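Side-chain contacts in transcriptional regulator, LysR family (Vibrio cholerae, PDB 3SZP), which activates virulence genes as a LysR-type transcription factor, probably by binding DNA at their promoters through a winged helix-turn-helix domain: residues L6-L11 and A30-R35; V13-Y18 and S22-I27; D41-R46 and E62-D67. One frame throughout, in Å; residues are numbered along the deposited sequence.

Interaction 1 of 3, residues L6-L11 and A30-R35; sequences LNLFRL and ATITRR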
ATOM      1  N   LEU A   6       0.489  22.207  12.808  1.00 29.00           N
ATOM      2  CA  LEU A   6      -0.083  22.688  11.552  1.00 30.14           C
ATOM      3  C   LEU A   6       1.041  22.938  10.553  1.00 30.73           C
ATOM      4  O   LEU A   6       0.953  22.549   9.390  1.00 31.60           O
ATOM      5  CB  LEU A   6      -0.873  23.981  11.787  1.00 31.71           C
ATOM      6  CG  LEU A   6      -1.537  24.586  10.553  1.00 34.34           C
ATOM      7  CD1 LEU A   6      -2.543  23.599   9.936  1.00 34.91           C
ATOM      8  CD2 LEU A   6      -2.233  25.896  10.898  1.00 36.16           C
ATOM      9  N   ASN A   7       2.105  23.583  11.020  1.00 30.48           N
ATOM     10  CA  ASN A   7       3.274  23.809  10.180  1.00 31.39           C
ATOM     11  C   ASN A   7       3.920  22.516   9.754  1.00 31.17           C
ATOM     12  O   ASN A   7       4.398  22.405   8.627  1.00 32.68           O
ATOM     13  CB  ASN A   7       4.337  24.638  10.900  1.00 30.82           C
ATOM     14  CG  ASN A   7       5.413  25.129   9.954  1.00 32.18           C
ATOM     15  OD1 ASN A   7       5.112  25.616   8.864  1.00 33.83           O
ATOM     16  ND2 ASN A   7       6.672  24.997  10.356  1.00 31.92           N
ATOM     17  N   LEU A   8       3.955  21.554  10.673  1.00 24.46           N
ATOM     18  CA  LEU A   8       4.556  20.253  10.391  1.00 25.03           C
ATOM     19  C   LEU A   8       3.724  19.545   9.328  1.00 25.55           C
ATOM     20  O   LEU A   8       4.260  18.890   8.440  1.00 27.13           O
ATOM     21  CB  LEU A   8       4.635  19.377  11.646  1.00 24.70           C
ATOM     22  CG  LEU A   8       5.126  17.946  11.322  1.00 26.41           C
ATOM     23  CD1 LEU A   8       6.547  18.008  10.750  1.00 27.98           C
ATOM     24  CD2 LEU A   8       5.089  17.014  12.538  1.00 27.38           C
ATOM     25  N   PHE A   9       2.407  19.692   9.433  1.00 25.42           N
ATOM     26  CA  PHE A   9       1.485  19.139   8.445  1.00 25.97           C
ATOM     27  C   PHE A   9       1.796  19.721   7.075  1.00 28.20           C
ATOM     28  O   PHE A   9       1.926  18.990   6.100  1.00 29.57           O
ATOM     29  CB  PHE A   9       0.043  19.444   8.852  1.00 25.27           C
ATOM     30  CG  PHE A   9      -0.939  19.426   7.708  1.00 26.52           C
ATOM     31  CD1 PHE A   9      -1.337  18.223   7.122  1.00 26.46           C
ATOM     32  CD2 PHE A   9      -1.488  20.611   7.234  1.00 28.34           C
ATOM     33  CE1 PHE A   9      -2.263  18.210   6.080  1.00 27.57           C
ATOM     34  CE2 PHE A   9      -2.432  20.598   6.199  1.00 29.88           C
ATOM     35  CZ  PHE A   9      -2.808  19.398   5.615  1.00 29.13           C
ATOM     36  N   ARG A  10       1.944  21.039   7.007  1.00 31.18           N
ATOM     37  CA  ARG A  10       2.349  21.676   5.763  1.00 33.85           C
ATOM     38  C   ARG A  10       3.632  21.063   5.183  1.00 34.96           C
ATOM     39  O   ARG A  10       3.708  20.813   3.979  1.00 36.81           O
ATOM     40  CB  ARG A  10       2.539  23.177   5.967  1.00 34.70           C
ATOM     41  CG  ARG A  10       3.120  23.893   4.748  1.00 37.00           C
ATOM     42  CD  ARG A  10       3.387  25.369   5.027  1.00 37.75           C
ATOM     43  NE  ARG A  10       4.487  25.584   5.968  1.00 36.09           N
ATOM     44  CZ  ARG A  10       5.737  25.889   5.613  1.00 36.43           C
ATOM     45  NH1 ARG A  10       6.069  25.992   4.330  1.00 38.07           N
ATOM     46  NH2 ARG A  10       6.669  26.080   6.542  1.00 34.94           N
ATOM     47  N   LEU A  11       4.634  20.823   6.033  1.00 31.26           N
ATOM     48  CA  LEU A  11       5.924  20.314   5.568  1.00 32.85           C
ATOM     49  C   LEU A  11       5.792  18.886   5.062  1.00 34.21           C
ATOM     50  O   LEU A  11       6.464  18.480   4.107  1.00 36.47           O
ATOM     51  CB  LEU A  11       6.981  20.362   6.681  1.00 31.67           C
ATOM     52  CG  LEU A  11       7.440  21.703   7.250  1.00 30.68           C
ATOM     53  CD1 LEU A  11       8.552  21.485   8.282  1.00 29.80           C
ATOM     54  CD2 LEU A  11       7.910  22.643   6.152  1.00 32.27           C
ATOM     55  N   ALA A  30       7.920   8.386  14.099  1.00 32.14           N
ATOM     56  CA  ALA A  30       6.935   8.106  15.149  1.00 31.56           C
ATOM     57  C   ALA A  30       6.432   9.397  15.791  1.00 30.74           C
ATOM     58  O   ALA A  30       5.248   9.533  16.100  1.00 30.45           O
ATOM     59  CB  ALA A  30       7.515   7.157  16.207  1.00 31.12           C
ATOM     60  N   THR A  31       7.340  10.347  15.996  1.00 36.49           N
ATOM     61  CA  THR A  31       6.958  11.631  16.575  1.00 35.33           C
ATOM     62  C   THR A  31       6.137  12.488  15.591  1.00 35.14           C
ATOM     63  O   THR A  31       5.189  13.166  15.986  1.00 34.05           O
ATOM     64  CB  THR A  31       8.203  12.398  17.100  1.00 34.60           C
ATOM     65  OG1 THR A  31       8.798  11.646  18.172  1.00 34.28           O
ATOM     66  CG2 THR A  31       7.828  13.793  17.595  1.00 33.26           C
ATOM     67  N   ILE A  32       6.502  12.444  14.310  1.00 30.95           N
ATOM     68  CA  ILE A  32       5.710  13.089  13.268  1.00 30.50           C
ATOM     69  C   ILE A  32       4.289  12.530  13.240  1.00 31.03           C
ATOM     70  O   ILE A  32       3.319  13.283  13.143  1.00 29.10           O
ATOM     71  CB  ILE A  32       6.313  12.915  11.855  1.00 31.91           C
ATOM     72  CG1 ILE A  32       7.655  13.639  11.740  1.00 31.35           C
ATOM     73  CG2 ILE A  32       5.311  13.419  10.776  1.00 29.98           C
ATOM     74  CD1 ILE A  32       8.290  13.538  10.335  1.00 32.90           C
ATOM     75  N   THR A  33       4.174  11.210  13.309  1.00 36.09           N
ATOM     76  CA  THR A  33       2.880  10.562  13.301  1.00 36.12           C
ATOM     77  C   THR A  33       2.048  11.006  14.488  1.00 35.57           C
ATOM     78  O   THR A  33       0.849  11.259  14.368  1.00 35.43           O
ATOM     79  CB  THR A  33       3.034   9.045  13.380  1.00 36.40           C
ATOM     80  OG1 THR A  33       3.655   8.574  12.181  1.00 36.09           O
ATOM     81  CG2 THR A  33       1.661   8.382  13.516  1.00 36.19           C
ATOM     82  N   ARG A  34       2.701  11.081  15.636  1.00 47.01           N
ATOM     83  CA  ARG A  34       2.045  11.431  16.878  1.00 45.88           C
ATOM     84  C   ARG A  34       1.524  12.855  16.814  1.00 44.46           C
ATOM     85  O   ARG A  34       0.429  13.149  17.285  1.00 43.90           O
ATOM     86  CB  ARG A  34       3.050  11.304  18.021  1.00 45.25           C
ATOM     87  CG  ARG A  34       2.458  11.247  19.413  1.00 44.20           C
ATOM     88  CD  ARG A  34       3.466  10.597  20.388  1.00 43.70           C
ATOM     89  NE  ARG A  34       4.701  11.376  20.540  1.00 43.38           N
ATOM     90  CZ  ARG A  34       5.928  10.855  20.507  1.00 43.72           C
ATOM     91  NH1 ARG A  34       6.099   9.542  20.317  1.00 44.32           N
ATOM     92  NH2 ARG A  34       6.993  11.637  20.674  1.00 43.40           N
ATOM     93  N   ARG A  35       2.322  13.731  16.218  1.00 34.79           N
ATOM     94  CA  ARG A  35       2.014  15.149  16.189  1.00 32.61           C
ATOM     95  C   ARG A  35       0.930  15.459  15.162  1.00 31.54           C
ATOM     96  O   ARG A  35       0.109  16.340  15.386  1.00 30.13           O
ATOM     97  CB  ARG A  35       3.286  16.002  15.991  1.00 31.57           C
ATOM     98  CG  ARG A  35       4.205  16.016  17.237  1.00 32.32           C
ATOM     99  CD  ARG A  35       5.444  16.880  17.042  1.00 31.62           C
ATOM    100  NE  ARG A  35       5.073  18.184  16.507  1.00 29.60           N
ATOM    101  CZ  ARG A  35       5.905  19.024  15.896  1.00 28.84           C
ATOM    102  NH1 ARG A  35       7.194  18.707  15.753  1.00 29.84           N
ATOM    103  NH2 ARG A  35       5.437  20.172  15.413  1.00 27.43           N
TER

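Interaction 2 of 3, residues V13-Y18 and S22-I27; sequences VENGSY and SKKTMI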
ATOM      1  N   VAL A  13       3.176  17.630   3.628  1.00 32.17           N
ATOM      2  CA  VAL A  13       2.561  17.708   2.308  1.00 33.22           C
ATOM      3  C   VAL A  13       3.595  18.091   1.258  1.00 35.78           C
ATOM      4  O   VAL A  13       3.635  17.512   0.182  1.00 37.21           O
ATOM      5  CB  VAL A  13       1.395  18.734   2.276  1.00 32.33           C
ATOM      6  CG1 VAL A  13       0.833  18.863   0.870  1.00 33.37           C
ATOM      7  CG2 VAL A  13       0.306  18.328   3.243  1.00 29.97           C
ATOM      8  N   GLU A  14       4.442  19.060   1.584  1.00 53.88           N
ATOM      9  CA  GLU A  14       5.468  19.508   0.652  1.00 55.29           C
ATOM     10  C   GLU A  14       6.482  18.421   0.306  1.00 57.18           C
ATOM     11  O   GLU A  14       6.880  18.278  -0.849  1.00 58.66           O
ATOM     12  CB  GLU A  14       6.178  20.736   1.200  1.00 54.35           C
ATOM     13  CG  GLU A  14       5.297  21.958   1.205  1.00 53.59           C
ATOM     14  CD  GLU A  14       5.956  23.135   1.881  1.00 52.99           C
ATOM     15  OE1 GLU A  14       7.119  22.990   2.348  1.00 52.73           O
ATOM     16  OE2 GLU A  14       5.303  24.210   1.945  1.00 52.99           O
ATOM     17  N   ASN A  15       6.897  17.656   1.310  1.00 39.73           N
ATOM     18  CA  ASN A  15       7.858  16.578   1.093  1.00 41.88           C
ATOM     19  C   ASN A  15       7.213  15.310   0.525  1.00 43.67           C
ATOM     20  O   ASN A  15       7.841  14.557  -0.226  1.00 44.36           O
ATOM     21  CB  ASN A  15       8.623  16.272   2.381  1.00 41.30           C
ATOM     22  CG  ASN A  15       9.470  17.444   2.845  1.00 39.72           C
ATOM     23  OD1 ASN A  15      10.415  17.851   2.163  1.00 40.02           O
ATOM     24  ND2 ASN A  15       9.150  17.983   4.012  1.00 37.63           N
ATOM     25  N   GLY A  16       5.961  15.076   0.897  1.00 43.79           N
ATOM     26  CA  GLY A  16       5.203  13.978   0.334  1.00 42.38           C
ATOM     27  C   GLY A  16       5.238  12.670   1.111  1.00 41.26           C
ATOM     28  O   GLY A  16       4.613  11.693   0.687  1.00 39.92           O
ATOM     29  N   SER A  17       5.970  12.644   2.224  1.00 42.27           N
ATOM     30  CA  SER A  17       5.987  11.483   3.111  1.00 41.19           C
ATOM     31  C   SER A  17       6.556  11.827   4.493  1.00 41.54           C
ATOM     32  O   SER A  17       7.216  12.860   4.666  1.00 43.13           O
ATOM     33  CB  SER A  17       6.794  10.338   2.496  1.00 42.38           C
ATOM     34  OG  SER A  17       8.185  10.535   2.663  1.00 44.41           O
ATOM     35  N   TYR A  18       6.306  10.957   5.469  1.00 46.51           N
ATOM     36  CA  TYR A  18       6.807  11.174   6.821  1.00 46.89           C
ATOM     37  C   TYR A  18       8.309  10.958   6.879  1.00 48.92           C
ATOM     38  O   TYR A  18       9.019  11.712   7.537  1.00 49.24           O
ATOM     39  CB  TYR A  18       6.128  10.248   7.828  1.00 45.54           C
ATOM     40  CG  TYR A  18       4.707  10.612   8.203  1.00 43.19           C
ATOM     41  CD1 TYR A  18       4.131  11.794   7.781  1.00 41.52           C
ATOM     42  CD2 TYR A  18       3.944   9.760   8.993  1.00 42.63           C
ATOM     43  CE1 TYR A  18       2.828  12.115   8.132  1.00 39.14           C
ATOM     44  CE2 TYR A  18       2.645  10.066   9.347  1.00 40.98           C
ATOM     45  CZ  TYR A  18       2.088  11.244   8.915  1.00 39.15           C
ATOM     46  OH  TYR A  18       0.784  11.556   9.267  1.00 37.68           O
ATOM     47  N   SER A  22      10.926  13.453   7.946  1.00 34.03           N
ATOM     48  CA  SER A  22      11.772  13.083   9.061  1.00 33.44           C
ATOM     49  C   SER A  22      13.228  13.408   8.728  1.00 33.65           C
ATOM     50  O   SER A  22      13.956  13.989   9.542  1.00 32.17           O
ATOM     51  CB  SER A  22      11.607  11.589   9.337  1.00 34.22           C
ATOM     52  OG  SER A  22      12.469  11.116  10.358  1.00 33.64           O
ATOM     53  N   LYS A  23      13.639  13.042   7.516  1.00 52.98           N
ATOM     54  CA  LYS A  23      14.986  13.314   7.036  1.00 52.99           C
ATOM     55  C   LYS A  23      15.350  14.798   7.122  1.00 51.15           C
ATOM     56  O   LYS A  23      16.390  15.157   7.671  1.00 50.03           O
ATOM     57  CB  LYS A  23      15.149  12.816   5.596  1.00 54.98           C
ATOM     58  CG  LYS A  23      15.400  11.308   5.459  1.00 56.47           C
ATOM     59  CD  LYS A  23      14.647  10.740   4.264  1.00 57.85           C
ATOM     60  CE  LYS A  23      15.436   9.665   3.540  1.00 58.97           C
ATOM     61  NZ  LYS A  23      15.721   8.465   4.380  1.00 58.78           N
ATOM     62  N   LYS A  24      14.496  15.662   6.590  1.00 48.30           N
ATOM     63  CA  LYS A  24      14.814  17.084   6.539  1.00 46.53           C
ATOM     64  C   LYS A  24      14.792  17.780   7.903  1.00 44.52           C
ATOM     65  O   LYS A  24      15.597  18.662   8.156  1.00 43.51           O
ATOM     66  CB  LYS A  24      13.892  17.809   5.554  1.00 46.58           C
ATOM     67  CG  LYS A  24      14.203  17.523   4.088  1.00 48.32           C
ATOM     68  CD  LYS A  24      13.426  18.463   3.169  1.00 47.79           C
ATOM     69  CE  LYS A  24      13.923  18.390   1.730  1.00 49.08           C
ATOM     70  NZ  LYS A  24      13.702  17.041   1.115  1.00 51.43           N
ATOM     71  N   THR A  25      13.876  17.375   8.775  1.00 37.22           N
ATOM     72  CA  THR A  25      13.662  18.034  10.064  1.00 35.39           C
ATOM     73  C   THR A  25      14.369  17.355  11.242  1.00 35.50           C
ATOM     74  O   THR A  25      14.429  17.922  12.341  1.00 34.35           O
ATOM     75  CB  THR A  25      12.175  18.010  10.432  1.00 34.52           C
ATOM     76  OG1 THR A  25      11.768  16.646  10.601  1.00 35.90           O
ATOM     77  CG2 THR A  25      11.320  18.680   9.344  1.00 34.17           C
ATOM     78  N   MET A  26      14.874  16.142  11.030  1.00 36.57           N
ATOM     79  CA  MET A  26      15.397  15.324  12.127  1.00 36.60           C
ATOM     80  C   MET A  26      14.342  15.029  13.204  1.00 36.13           C
ATOM     81  O   MET A  26      14.671  14.824  14.380  1.00 35.59           O
ATOM     82  CB  MET A  26      16.659  15.939  12.750  1.00 35.70           C
ATOM     83  CG  MET A  26      17.815  16.179  11.778  1.00 36.08           C
ATOM     84  SD  MET A  26      19.421  16.417  12.628  1.00 35.35           S
ATOM     85  CE  MET A  26      20.354  17.263  11.325  1.00 35.48           C
ATOM     86  N   ILE A  27      13.070  15.014  12.802  1.00 35.62           N
ATOM     87  CA  ILE A  27      12.007  14.540  13.687  1.00 35.37           C
ATOM     88  C   ILE A  27      11.716  13.088  13.343  1.00 36.96           C
ATOM     89  O   ILE A  27      11.387  12.796  12.200  1.00 38.09           O
ATOM     90  CB  ILE A  27      10.692  15.342  13.517  1.00 34.18           C
ATOM     91  CG1 ILE A  27      10.951  16.852  13.658  1.00 32.40           C
ATOM     92  CG2 ILE A  27       9.689  14.875  14.545  1.00 33.88           C
ATOM     93  CD1 ILE A  27       9.696  17.755  13.502  1.00 30.63           C
TER

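Interaction 3 of 3, residues D41-R46 and E62-D67; sequences DSLNLR and ERFYKD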
ATOM      1  N   ASP A  41      -6.781  15.429  16.174  1.00 31.88           N
ATOM      2  CA  ASP A  41      -7.547  15.385  17.423  1.00 31.41           C
ATOM      3  C   ASP A  41      -7.969  16.776  17.887  1.00 30.49           C
ATOM      4  O   ASP A  41      -9.078  16.949  18.396  1.00 30.26           O
ATOM      5  CB  ASP A  41      -6.750  14.697  18.551  1.00 31.39           C
ATOM      6  CG  ASP A  41      -6.675  13.181  18.387  1.00 32.69           C
ATOM      7  OD1 ASP A  41      -7.487  12.610  17.635  1.00 33.80           O
ATOM      8  OD2 ASP A  41      -5.802  12.553  19.017  1.00 32.78           O
ATOM      9  N   SER A  42      -7.109  17.778  17.701  1.00 32.52           N
ATOM     10  CA  SER A  42      -7.485  19.128  18.135  1.00 32.80           C
ATOM     11  C   SER A  42      -8.530  19.769  17.221  1.00 33.54           C
ATOM     12  O   SER A  42      -9.309  20.604  17.668  1.00 34.77           O
ATOM     13  CB  SER A  42      -6.268  20.042  18.277  1.00 32.61           C
ATOM     14  OG  SER A  42      -5.907  20.609  17.032  1.00 32.40           O
ATOM     15  N   LEU A  43      -8.540  19.385  15.943  1.00 28.33           N
ATOM     16  CA  LEU A  43      -9.507  19.926  14.979  1.00 29.03           C
ATOM     17  C   LEU A  43     -10.740  19.041  14.866  1.00 28.64           C
ATOM     18  O   LEU A  43     -11.733  19.425  14.251  1.00 28.84           O
ATOM     19  CB  LEU A  43      -8.864  20.033  13.591  1.00 28.75           C
ATOM     20  CG  LEU A  43      -7.571  20.849  13.487  1.00 28.74           C
ATOM     21  CD1 LEU A  43      -6.944  20.688  12.119  1.00 28.03           C
ATOM     22  CD2 LEU A  43      -7.849  22.318  13.767  1.00 31.33           C
ATOM     23  N   ASN A  44     -10.657  17.840  15.431  1.00 27.39           N
ATOM     24  CA  ASN A  44     -11.646  16.804  15.165  1.00 27.39           C
ATOM     25  C   ASN A  44     -11.851  16.637  13.677  1.00 27.72           C
ATOM     26  O   ASN A  44     -12.970  16.541  13.213  1.00 27.68           O
ATOM     27  CB  ASN A  44     -12.964  17.146  15.845  1.00 26.84           C
ATOM     28  CG  ASN A  44     -12.872  17.027  17.344  1.00 26.49           C
ATOM     29  OD1 ASN A  44     -12.259  16.095  17.865  1.00 26.58           O
ATOM     30  ND2 ASN A  44     -13.468  17.976  18.052  1.00 26.50           N
ATOM     31  N   LEU A  45     -10.750  16.635  12.937  1.00 25.72           N
ATOM     32  CA  LEU A  45     -10.784  16.493  11.488  1.00 25.64           C
ATOM     33  C   LEU A  45      -9.636  15.635  11.007  1.00 25.65           C
ATOM     34  O   LEU A  45      -8.493  15.853  11.394  1.00 25.02           O
ATOM     35  CB  LEU A  45     -10.689  17.852  10.801  1.00 25.16           C
ATOM     36  CG  LEU A  45     -11.947  18.712  10.777  1.00 25.38           C
ATOM     37  CD1 LEU A  45     -11.612  20.092  10.215  1.00 26.17           C
ATOM     38  CD2 LEU A  45     -13.040  18.051   9.967  1.00 25.16           C
ATOM     39  N   ARG A  46      -9.939  14.670  10.155  1.00 33.03           N
ATOM     40  CA  ARG A  46      -8.909  13.900   9.479  1.00 32.41           C
ATOM     41  C   ARG A  46      -8.358  14.766   8.356  1.00 30.92           C
ATOM     42  O   ARG A  46      -9.107  15.280   7.536  1.00 30.81           O
ATOM     43  CB  ARG A  46      -9.503  12.599   8.925  1.00 33.26           C
ATOM     44  CG  ARG A  46      -8.514  11.598   8.334  1.00 32.87           C
ATOM     45  CD  ARG A  46      -9.268  10.319   7.934  1.00 33.86           C
ATOM     46  NE  ARG A  46      -8.428   9.367   7.222  1.00 33.62           N
ATOM     47  CZ  ARG A  46      -7.592   8.499   7.802  1.00 34.01           C
ATOM     48  NH1 ARG A  46      -7.471   8.451   9.130  1.00 34.85           N
ATOM     49  NH2 ARG A  46      -6.870   7.671   7.049  1.00 33.73           N
ATOM     50  N   GLU A  62      -6.909  19.323   2.331  1.00 43.89           N
ATOM     51  CA  GLU A  62      -6.706  20.103   1.126  1.00 45.05           C
ATOM     52  C   GLU A  62      -6.983  21.586   1.381  1.00 46.36           C
ATOM     53  O   GLU A  62      -6.234  22.454   0.953  1.00 47.60           O
ATOM     54  CB  GLU A  62      -7.617  19.568   0.021  1.00 44.49           C
ATOM     55  CG  GLU A  62      -7.110  19.778  -1.387  1.00 45.28           C
ATOM     56  CD  GLU A  62      -5.851  18.967  -1.696  1.00 45.46           C
ATOM     57  OE1 GLU A  62      -5.963  17.865  -2.295  1.00 45.19           O
ATOM     58  OE2 GLU A  62      -4.745  19.442  -1.359  1.00 46.07           O
ATOM     59  N   ARG A  63      -8.063  21.859   2.097  1.00 40.92           N
ATOM     60  CA  ARG A  63      -8.438  23.216   2.463  1.00 42.19           C
ATOM     61  C   ARG A  63      -7.402  23.854   3.415  1.00 43.55           C
ATOM     62  O   ARG A  63      -7.030  25.017   3.248  1.00 44.79           O
ATOM     63  CB  ARG A  63      -9.831  23.194   3.105  1.00 41.61           C
ATOM     64  CG  ARG A  63     -10.374  24.538   3.514  1.00 42.56           C
ATOM     65  CD  ARG A  63     -10.937  25.302   2.324  1.00 42.36           C
ATOM     66  NE  ARG A  63     -11.318  26.645   2.734  1.00 43.26           N
ATOM     67  CZ  ARG A  63     -12.506  26.966   3.242  1.00 42.97           C
ATOM     68  NH1 ARG A  63     -13.460  26.040   3.390  1.00 41.66           N
ATOM     69  NH2 ARG A  63     -12.746  28.230   3.593  1.00 43.91           N
ATOM     70  N   PHE A  64      -6.937  23.094   4.401  1.00 28.72           N
ATOM     71  CA  PHE A  64      -5.932  23.612   5.334  1.00 29.81           C
ATOM     72  C   PHE A  64      -4.605  23.933   4.640  1.00 30.33           C
ATOM     73  O   PHE A  64      -4.018  24.996   4.868  1.00 31.70           O
ATOM     74  CB  PHE A  64      -5.716  22.666   6.520  1.00 28.13           C
ATOM     75  CG  PHE A  64      -6.715  22.854   7.636  1.00 28.39           C
ATOM     76  CD1 PHE A  64      -6.499  23.821   8.618  1.00 29.98           C
ATOM     77  CD2 PHE A  64      -7.866  22.080   7.697  1.00 27.24           C
ATOM     78  CE1 PHE A  64      -7.397  24.007   9.653  1.00 30.47           C
ATOM     79  CE2 PHE A  64      -8.779  22.250   8.721  1.00 27.54           C
ATOM     80  CZ  PHE A  64      -8.543  23.232   9.710  1.00 29.24           C
ATOM     81  N   TYR A  65      -4.150  23.037   3.780  1.00 38.94           N
ATOM     82  CA  TYR A  65      -2.892  23.243   3.073  1.00 39.50           C
ATOM     83  C   TYR A  65      -2.947  24.482   2.190  1.00 40.74           C
ATOM     84  O   TYR A  65      -2.111  25.373   2.312  1.00 41.61           O
ATOM     85  CB  TYR A  65      -2.535  22.018   2.231  1.00 38.56           C
ATOM     86  CG  TYR A  65      -1.280  22.200   1.405  1.00 39.52           C
ATOM     87  CD1 TYR A  65      -0.030  22.311   2.012  1.00 39.78           C
ATOM     88  CD2 TYR A  65      -1.344  22.262   0.019  1.00 40.04           C
ATOM     89  CE1 TYR A  65       1.123  22.476   1.256  1.00 40.63           C
ATOM     90  CE2 TYR A  65      -0.192  22.424  -0.751  1.00 40.89           C
ATOM     91  CZ  TYR A  65       1.039  22.535  -0.125  1.00 41.23           C
ATOM     92  OH  TYR A  65       2.183  22.695  -0.889  1.00 41.97           O
ATOM     93  N   LYS A  66      -3.930  24.534   1.297  1.00 51.82           N
ATOM     94  CA  LYS A  66      -4.053  25.640   0.357  1.00 52.24           C
ATOM     95  C   LYS A  66      -4.173  26.985   1.077  1.00 53.22           C
ATOM     96  O   LYS A  66      -3.457  27.917   0.756  1.00 53.78           O
ATOM     97  CB  LYS A  66      -5.245  25.413  -0.586  1.00 51.37           C
ATOM     98  CG  LYS A  66      -5.310  26.366  -1.786  1.00 51.20           C
ATOM     99  CD  LYS A  66      -3.966  26.396  -2.543  1.00 51.23           C
ATOM    100  CE  LYS A  66      -4.101  26.935  -3.986  1.00 50.67           C
ATOM    101  NZ  LYS A  66      -4.684  28.316  -4.077  1.00 51.40           N
ATOM    102  N   ASP A  67      -5.061  27.064   2.062  1.00 43.83           N
ATOM    103  CA  ASP A  67      -5.397  28.325   2.726  1.00 44.50           C
ATOM    104  C   ASP A  67      -4.347  28.825   3.713  1.00 44.98           C
ATOM    105  O   ASP A  67      -3.989  29.999   3.691  1.00 44.93           O
ATOM    106  CB  ASP A  67      -6.748  28.219   3.441  1.00 44.20           C
ATOM    107  CG  ASP A  67      -7.918  28.295   2.480  1.00 43.33           C
ATOM    108  OD1 ASP A  67      -7.680  28.074   1.278  1.00 42.74           O
ATOM    109  OD2 ASP A  67      -9.062  28.577   2.915  1.00 43.10           O
TER

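Interaction 1 of 3, residues L6-L11 and A30-R35
Leu8 on helix 3-15 and Ile32 on helix 29-43 mark the closest backbone approach of the two segments, with Leu8 CA and Ile32 CA 7.8 Å apart. Helix 29-43 is the second helix of the helix-turn-helix and, as in LysR-family relatives, probably the recognition helix; helix 3-15 packs behind it in the winged helix-turn-helix fold. The contact is small and almost wholly the work of Leu8. With CG anti to the backbone N (chi1 174°), this leucine sends its CD2 branch between two partners. On one side Leu8 CD2 lies 4.0 Å from Ile32 CG2, where the two side chains cross at about a right angle.

The other partner is Arg35, whose guanidinium offers a flat face. Leu8 CD2 sits 4.0 Å above that plane and over its centre, while Leu8 CB approaches Arg35 NH2 at 3.9 Å. A bend at chi3 (49°) folds the arginine chain so that its group lies against the leucine, and a salt bridge from Arg35 NE to Asp5, at the start of helix 3-15, ties its polar end to the same helix. Thr21 of helix 18-25 adds to the apolar cluster, touching both Leu8 and Ile32.

Along helix 3-15, Asn7 and Arg10 form their own polar link. Asn7 OD1 takes two bonds from one arginine, 3.0 Å from Arg10 NE and 2.8 Å from Arg10 NH2; both lie in the guanidinium plane, but only the NH2 bond uses an OD1 lone pair, the NE donor being tilted 24° from the carbonyl plane.

Interaction 2 of 3, residues V13-Y18 and S22-I27
Asn15 and Lys24 meet where helix 3-15 ends beside helix 18-25, and helix 18-25 is the first helix of the helix-turn-helix. From CB, which points toward helix 18-25, the asparagine places CG 4.1 Å from Lys24 CD. OD1 abuts the outer part of the lysine chain, which passes it at a slant: Asn15 OD1 is 3.2 Å from Lys24 CD, the nearest atom. The lysine chain, bent at chi4 (64°), leaves Lys24 NZ 3.5 Å from Asn15 OD1, a long separation at which any electrostatic attraction would probably be modest. ND2, the other branch, makes weak hydrogen bonds to Leu11 O and Thr21 OG1, so the amide spans both helices.

The second link is the first turn of helix 18-25. Ser22 N bonds to Tyr18 O at 2.6 Å, with an N-H...O angle of 153°. Gly16 ends helix 3-15 with a positive phi and turns the chain; at its backbone angles a CB would press against the preceding carbonyl O, which calls for glycine. Ser17 follows as N-cap, its OG bonded to Ser20 N.

At the far end of the helix two hydroxyls fasten the turn of the motif. Ser22 OG donates to Ile27 O at 2.7 Å, from above the carbonyl plane, and also bonds Gln129 NE2 of the third subunit. Thr25 OG1 accepts from Ile27 N at 3.0 Å, an ST turn that holds the backbone as Met26 leaves the helix with positive phi.

Around this corner, Tyr18 packs on Ile32, Thr33 and Ile36 of helix 29-43 and on Val12 of helix 3-15, whereas Met26 reaches the other way, to Glu123 and Met125 of strand 120-127.

Interaction 3 of 3, residues D41-R46 and E62-D67
Phe64 on helix 59-83 receives two leucines, Leu43 and Leu45, that flank the end of helix 29-43. The backbones stay well apart, Leu45 CA and Phe64 CA being 10.6 Å from each other, so the side chains bridge the gap. Both leucines have the same conformation: CG stands beside the backbone N and anti to the carbonyl carbon, and CD1 continues the chain in an extended line (chi2 171° in Leu43, 173° in Leu45). CD1 is therefore the atom that does the touching in each case.

Their approaches to the ring differ. Leu43 comes from the direction opposite to Phe64 and lays its methyl over one face: Leu43 CD1 lies 3.8 Å above the ring plane, offset toward the rim and 25° off the normal through the centroid, a CH-pi contact with Phe64 CZ as the nearest atom at 3.9 Å. Leu45 crosses the phenylalanine at about a right angle and reaches the rim, where Leu45 CD1 is 3.9 Å from Phe64 CE2, near the ring plane. Asn44, with positive phi, turns the chain between them, allowing two nearly adjacent leucines to address a face and an edge of one ring.

Next to Phe64, Arg63 reaches one turn along helix 59-83 to Asp67. Arg63 NE meets Asp67 OD2 from above the carboxylate plane, at 3.0 Å, in a hydrogen-bonded salt bridge. Arg63 NH1 has a second acid, Glu85 of the second subunit, which also packs Ile82 on Phe64 and Thr83 on Leu43.

This apolar join between the helix-turn-helix and the long helix 59-83 belongs to the LysR-type winged helix-turn-helix, whose linker helix typically pairs two subunits.

All three contacts lie in the N-terminal winged helix-turn-helix region, on the same side of the chain's centre. Interaction 2 is nested inside the loop closed by interaction 1, and interaction 3 follows both. Centres of interactions 1 and 2 are about 9 Å apart; both use helix 3-15, and Arg35 packs on Ile27. Interaction 3 lies about 12 Å from the centre of interaction 1, sharing helix 29-43, with Phe9 touching Phe64; it is about 18 Å from interaction 2, yet Val13 and Glu14 still touch Tyr65. Helix 29-43, probably the DNA-reading helix, is thus held near its start by helices 3-15 and 18-25, and at its end by the linker helix 59-83, with the second subunit close by.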